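Local structure of tyrosine-protein kinase receptor torso (Bombyx mori, 5AOQ) at residues E51-S56 against Q132-G137; Y16-G21 against Q119-Y124. The protein is the extracellular part of a probable receptor tyrosine kinase whose binding of the neurohormone PTTH stimulates MAPK signalling and which helps initiate metamorphosis. All coordinates share one frame; numbering follows the deposited sequence.

Interaction 1: residues E51-S56 against Q132-G137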
loop_
_atom_site.group_PDB
_atom_site.type_symbol
_atom_site.label_atom_id
_atom_site.label_comp_id
_atom_site.label_asym_id
_atom_site.label_seq_id
_atom_site.Cartn_x
_atom_site.Cartn_y
_atom_site.Cartn_z
ATOM N N GLU A 51 -12.973 25.592 -13.385
ATOM C CA GLU A 51 -13.985 25.966 -14.365
ATOM C C GLU A 51 -14.040 27.480 -14.563
ATOM O O GLU A 51 -14.639 27.962 -15.523
ATOM C CB GLU A 51 -15.348 25.420 -13.935
ATOM C CG GLU A 51 -15.455 23.906 -14.094
ATOM C CD GLU A 51 -16.772 23.344 -13.597
ATOM O OE1 GLU A 51 -17.151 23.643 -12.445
ATOM O OE2 GLU A 51 -17.422 22.594 -14.355
ATOM N N GLU A 52 -13.404 28.220 -13.657
ATOM C CA GLU A 52 -13.338 29.677 -13.749
ATOM C C GLU A 52 -11.996 30.148 -14.303
ATOM O O GLU A 52 -11.761 31.351 -14.432
ATOM C CB GLU A 52 -13.577 30.317 -12.380
ATOM C CG GLU A 52 -14.999 30.181 -11.865
ATOM C CD GLU A 52 -15.217 30.930 -10.564
ATOM O OE1 GLU A 52 -14.219 31.223 -9.871
ATOM O OE2 GLU A 52 -16.385 31.224 -10.233
ATOM N N THR A 53 -11.121 29.204 -14.634
ATOM C CA THR A 53 -9.790 29.531 -15.132
ATOM C C THR A 53 -9.778 29.607 -16.654
ATOM O O THR A 53 -10.478 28.848 -17.325
ATOM C CB THR A 53 -8.753 28.490 -14.669
ATOM O OG1 THR A 53 -8.910 28.244 -13.266
ATOM C CG2 THR A 53 -7.337 28.976 -14.944
ATOM N N GLY A 54 -8.978 30.527 -17.190
ATOM C CA GLY A 54 -8.922 30.763 -18.622
ATOM C C GLY A 54 -7.634 30.264 -19.250
ATOM O O GLY A 54 -6.941 29.425 -18.678
ATOM N N ILE A 55 -7.323 30.782 -20.436
ATOM C CA ILE A 55 -6.128 30.381 -21.178
ATOM C C ILE A 55 -5.467 31.600 -21.817
ATOM O O ILE A 55 -6.116 32.351 -22.542
ATOM C CB ILE A 55 -6.460 29.350 -22.276
ATOM C CG1 ILE A 55 -7.105 28.105 -21.659
ATOM C CG2 ILE A 55 -5.199 28.968 -23.052
ATOM C CD1 ILE A 55 -7.661 27.135 -22.674
ATOM N N SER A 56 -4.176 31.785 -21.551
ATOM C CA SER A 56 -3.454 32.961 -22.030
ATOM C C SER A 56 -2.682 32.689 -23.318
ATOM O O SER A 56 -2.467 31.536 -23.696
ATOM C CB SER A 56 -2.486 33.456 -20.954
ATOM O OG SER A 56 -1.455 32.515 -20.724
ATOM N N GLN A 132 -4.493 30.829 -12.068
ATOM C CA GLN A 132 -4.435 31.798 -13.153
ATOM C C GLN A 132 -4.433 31.032 -14.470
ATOM O O GLN A 132 -4.195 29.826 -14.492
ATOM C CB GLN A 132 -3.208 32.705 -13.033
ATOM C CG GLN A 132 -1.867 32.011 -13.192
ATOM C CD GLN A 132 -0.700 32.957 -12.967
ATOM O OE1 GLN A 132 0.217 33.038 -13.785
ATOM N NE2 GLN A 132 -0.728 33.677 -11.850
ATOM N N ASP A 133 -4.718 31.738 -15.559
ATOM C CA ASP A 133 -4.967 31.110 -16.855
ATOM C C ASP A 133 -3.851 30.163 -17.301
ATOM O O ASP A 133 -2.668 30.430 -17.091
ATOM C CB ASP A 133 -5.188 32.192 -17.913
ATOM C CG ASP A 133 -6.384 33.072 -17.601
ATOM O OD1 ASP A 133 -6.807 33.107 -16.426
ATOM O OD2 ASP A 133 -6.902 33.727 -18.529
ATOM N N TRP A 134 -4.251 29.053 -17.916
ATOM C CA TRP A 134 -3.322 28.019 -18.359
ATOM C C TRP A 134 -2.353 28.529 -19.420
ATOM O O TRP A 134 -2.708 29.372 -20.244
ATOM C CB TRP A 134 -4.096 26.814 -18.905
ATOM C CG TRP A 134 -4.857 26.071 -17.852
ATOM C CD1 TRP A 134 -6.180 26.205 -17.544
ATOM C CD2 TRP A 134 -4.338 25.076 -16.963
ATOM N NE1 TRP A 134 -6.515 25.355 -16.518
ATOM C CE2 TRP A 134 -5.402 24.651 -16.143
ATOM C CE3 TRP A 134 -3.077 24.501 -16.784
ATOM C CZ2 TRP A 134 -5.242 23.681 -15.157
ATOM C CZ3 TRP A 134 -2.918 23.543 -15.802
ATOM C CH2 TRP A 134 -3.995 23.140 -15.002
ATOM N N MET A 135 -1.129 28.008 -19.387
ATOM C CA MET A 135 -0.105 28.350 -20.370
ATOM C C MET A 135 0.257 27.123 -21.195
ATOM O O MET A 135 0.546 26.057 -20.653
ATOM C CB MET A 135 1.136 28.919 -19.682
ATOM C CG MET A 135 0.856 30.174 -18.872
ATOM S SD MET A 135 2.352 30.974 -18.266
ATOM C CE MET A 135 1.643 32.332 -17.338
ATOM N N GLU A 136 0.239 27.288 -22.512
ATOM C CA GLU A 136 0.460 26.186 -23.437
ATOM C C GLU A 136 1.907 25.708 -23.394
ATOM O O GLU A 136 2.838 26.501 -23.535
ATOM C CB GLU A 136 0.080 26.619 -24.854
ATOM C CG GLU A 136 -0.069 25.480 -25.847
ATOM C CD GLU A 136 -0.674 25.936 -27.163
ATOM O OE1 GLU A 136 -0.756 27.163 -27.387
ATOM O OE2 GLU A 136 -1.069 25.069 -27.970
ATOM N N GLY A 137 2.080 24.403 -23.202
ATOM C CA GLY A 137 3.397 23.799 -23.113
ATOM C C GLY A 137 3.726 22.992 -24.353
ATOM O O GLY A 137 3.077 23.153 -25.388
#

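Interaction 2: residues Y16-G21 against Q119-Y124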
loop_
_atom_site.group_PDB
_atom_site.type_symbol
_atom_site.label_atom_id
_atom_site.label_comp_id
_atom_site.label_asym_id
_atom_site.label_seq_id
_atom_site.Cartn_x
_atom_site.Cartn_y
_atom_site.Cartn_z
ATOM N N TYR A 16 -3.933 19.908 -27.490
ATOM C CA TYR A 16 -4.946 19.379 -26.579
ATOM C C TYR A 16 -5.234 20.361 -25.445
ATOM O O TYR A 16 -4.556 20.341 -24.418
ATOM C CB TYR A 16 -4.488 18.030 -26.022
ATOM C CG TYR A 16 -3.963 17.100 -27.091
ATOM C CD1 TYR A 16 -4.829 16.361 -27.883
ATOM C CD2 TYR A 16 -2.599 16.975 -27.322
ATOM C CE1 TYR A 16 -4.352 15.514 -28.868
ATOM C CE2 TYR A 16 -2.113 16.132 -28.302
ATOM C CZ TYR A 16 -2.993 15.406 -29.073
ATOM O OH TYR A 16 -2.512 14.565 -30.052
ATOM N N PRO A 17 -6.241 21.231 -25.629
ATOM C CA PRO A 17 -6.546 22.243 -24.610
ATOM C C PRO A 17 -7.078 21.645 -23.307
ATOM O O PRO A 17 -7.606 20.534 -23.327
ATOM C CB PRO A 17 -7.623 23.109 -25.279
ATOM C CG PRO A 17 -7.550 22.792 -26.731
ATOM C CD PRO A 17 -7.103 21.374 -26.815
ATOM N N PRO A 18 -6.939 22.374 -22.185
ATOM C CA PRO A 18 -7.430 21.898 -20.888
ATOM C C PRO A 18 -8.933 21.637 -20.874
ATOM O O PRO A 18 -9.683 22.328 -21.562
ATOM C CB PRO A 18 -7.075 23.043 -19.934
ATOM C CG PRO A 18 -5.970 23.765 -20.594
ATOM C CD PRO A 18 -6.237 23.663 -22.059
ATOM N N ALA A 19 -9.354 20.649 -20.091
ATOM C CA ALA A 19 -10.762 20.294 -19.965
ATOM C C ALA A 19 -11.232 20.572 -18.537
ATOM O O ALA A 19 -10.960 19.783 -17.635
ATOM C CB ALA A 19 -10.978 18.835 -20.325
ATOM N N PRO A 20 -11.938 21.699 -18.326
ATOM C CA PRO A 20 -12.381 22.054 -16.973
ATOM C C PRO A 20 -13.375 21.054 -16.397
ATOM O O PRO A 20 -13.389 20.833 -15.185
ATOM C CB PRO A 20 -13.044 23.425 -17.165
ATOM C CG PRO A 20 -12.519 23.939 -18.461
ATOM C CD PRO A 20 -12.304 22.734 -19.308
ATOM N N GLY A 21 -14.180 20.450 -17.264
ATOM C CA GLY A 21 -15.184 19.494 -16.836
ATOM C C GLY A 21 -14.571 18.283 -16.164
ATOM O O GLY A 21 -15.236 17.584 -15.397
ATOM N N GLN A 119 -0.330 16.825 -24.023
ATOM C CA GLN A 119 0.223 18.173 -24.018
ATOM C C GLN A 119 0.307 18.697 -22.595
ATOM O O GLN A 119 -0.655 18.610 -21.832
ATOM C CB GLN A 119 -0.617 19.118 -24.874
ATOM C CG GLN A 119 0.028 20.484 -25.064
ATOM C CD GLN A 119 -0.784 21.401 -25.952
ATOM O OE1 GLN A 119 -1.994 21.233 -26.101
ATOM N NE2 GLN A 119 -0.116 22.378 -26.555
ATOM N N ILE A 120 1.469 19.238 -22.243
ATOM C CA ILE A 120 1.689 19.768 -20.907
ATOM C C ILE A 120 1.056 21.148 -20.785
ATOM O O ILE A 120 1.179 21.976 -21.688
ATOM C CB ILE A 120 3.192 19.868 -20.571
ATOM C CG1 ILE A 120 3.896 18.536 -20.855
ATOM C CG2 ILE A 120 3.385 20.285 -19.116
ATOM C CD1 ILE A 120 5.407 18.603 -20.761
ATOM N N TRP A 121 0.372 21.385 -19.669
ATOM C CA TRP A 121 -0.159 22.708 -19.357
ATOM C C TRP A 121 0.186 23.082 -17.922
ATOM O O TRP A 121 0.004 22.279 -17.003
ATOM C CB TRP A 121 -1.672 22.751 -19.577
ATOM C CG TRP A 121 -2.071 22.684 -21.019
ATOM C CD1 TRP A 121 -2.224 21.560 -21.776
ATOM C CD2 TRP A 121 -2.372 23.789 -21.877
ATOM N NE1 TRP A 121 -2.600 21.896 -23.054
ATOM C CE2 TRP A 121 -2.697 23.261 -23.142
ATOM C CE3 TRP A 121 -2.397 25.176 -21.701
ATOM C CZ2 TRP A 121 -3.043 24.068 -24.223
ATOM C CZ3 TRP A 121 -2.741 25.978 -22.775
ATOM C CH2 TRP A 121 -3.058 25.421 -24.020
ATOM N N SER A 122 0.684 24.305 -17.746
ATOM C CA SER A 122 1.194 24.771 -16.458
ATOM C C SER A 122 0.381 25.932 -15.886
ATOM O O SER A 122 -0.254 26.680 -16.629
ATOM C CB SER A 122 2.662 25.193 -16.594
ATOM O OG SER A 122 2.806 26.323 -17.436
ATOM N N THR A 123 0.408 26.067 -14.562
ATOM C CA THR A 123 -0.272 27.163 -13.872
ATOM C C THR A 123 0.448 27.558 -12.590
ATOM O O THR A 123 1.102 26.732 -11.958
ATOM C CB THR A 123 -1.728 26.784 -13.522
ATOM O OG1 THR A 123 -2.467 26.553 -14.725
ATOM C CG2 THR A 123 -2.416 27.880 -12.719
ATOM N N TYR A 124 0.331 28.834 -12.224
ATOM C CA TYR A 124 0.793 29.322 -10.927
ATOM C C TYR A 124 -0.383 29.451 -9.960
ATOM O O TYR A 124 -1.410 30.039 -10.295
ATOM C CB TYR A 124 1.507 30.665 -11.078
ATOM C CG TYR A 124 2.741 30.600 -11.948
ATOM C CD1 TYR A 124 3.944 30.139 -11.435
ATOM C CD2 TYR A 124 2.706 30.999 -13.276
ATOM C CE1 TYR A 124 5.078 30.075 -12.217
ATOM C CE2 TYR A 124 3.837 30.939 -14.069
ATOM C CZ TYR A 124 5.021 30.475 -13.533
ATOM O OH TYR A 124 6.155 30.409 -14.311
#

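Interaction 1: residues E51-S56 against Q132-G137
G54 and W134 pair through their backbones, and D133 lays its side chain against the same glycine. The bond from W134 N to G54 O spans 2.8 Å, the donor tilted from the carbonyl plane. One step on, S56 N reaches W134 O at 3.1 Å in a nearly straight bond, with an N-H...O angle of 167°. Together they make a short parallel bridge of I55 with W134, which sets a brief, weakly bonded strand beside 134-140, the last strand of the four-stranded antiparallel sheet in the first fibronectin type III domain.

D133 can be followed outwards. Its CB rests on the carbonyl group of G54, 3.4 Å from G54 O. CG, held beside its own backbone N (chi1 -61°), lies over the carbonyl carbon and CA of G54. At the tip the carboxylate forks: OD1 takes a weak hydrogen bond from G54 N, and OD2 stands 3.5 Å from I55 N. With D133 cut back to an alanine, G54 N would probably lose its weak carboxylate acceptor, and the glycine backbone the cover of the side chain.

T53 turns its methyl CG2 to Q132 O at 3.3 Å and comes obliquely to the W134 ring, while its hydroxyl is hydrogen-bonded to N49 O. S56 OG sends a second, weak bond to W134 O, so that one carbonyl oxygen accepts from both the amide and the hydroxyl of S56. On the inner side, W134 packs against W121 and P18. Backbone bonds thus set the alignment here, and the side chains add weak hydrogen bonds (D133, S56) and loose methyl and methylene packing (T53, I55).

Interaction 2: residues Y16-G21 against Q119-Y124
The indole of W121 has P18 on one face: CD stands over the six-membered ring, 3.8 Å from its centroid and 12° off the normal, a CH-pi contact. P18 CG sits nearby, 3.8 Å from W121 CD2, so the proline lies on the indole through two ring carbons. The Y16 ring is met at its edge, where Q119 CB approaches CD2 in the ring plane at 3.8 Å, and the amide of Q119 is turned almost perpendicular to that ring. Here the N-terminal segment runs alongside strand 118-124, a central strand of the four-stranded antiparallel sheet in the first fibronectin type III domain.

The backbone of Y16 is gripped at both its polar atoms. Q119 sends its CG anti to its own backbone N (chi1 -172°) and runs extended to the amide, bringing OE1 within 2.7 Å of Y16 N. The donor comes in tilted from the carbonyl plane of the amide. At the other end of the residue, Y16 O accepts from the indole NE1 of W121. Q119 NE2 bonds to E136 OE2 on the next strand, so the amide is tied at both ends and its rotation is probably fixed.

The phenol of Y16 reaches past the contact to E117, which takes up its hydroxyl. I86 and W134 also touch the W121 side chain, and P18, itself partly exposed, touches W134 and I55 as well and so closes over the buried indole. The bond from W121 NE1 to Y16 O measures 2.8 Å, with the oxygen 34° out of the indole plane and the nitrogen above the carbonyl plane.

Overall arrangement
Both interactions serve the same four-stranded sheet of the first fibronectin type III domain, where strands 118-124 and 134-140 are neighbours, and their centres are about 7 Å apart. Interaction 1 is a surface contact: a short, weakly bonded strand pairs with the last strand of that sheet by backbone hydrogen bonds. Interaction 2 is buried, and there side chains of a central strand hold the backbone of the N-terminal segment and pack on its proline. M135 N and S122 O, 3.2 Å apart and probably hydrogen-bonded, join the two strands. The side chain of I55 touches P18, and W134 touches both P18 and W121, linking the edge to the core.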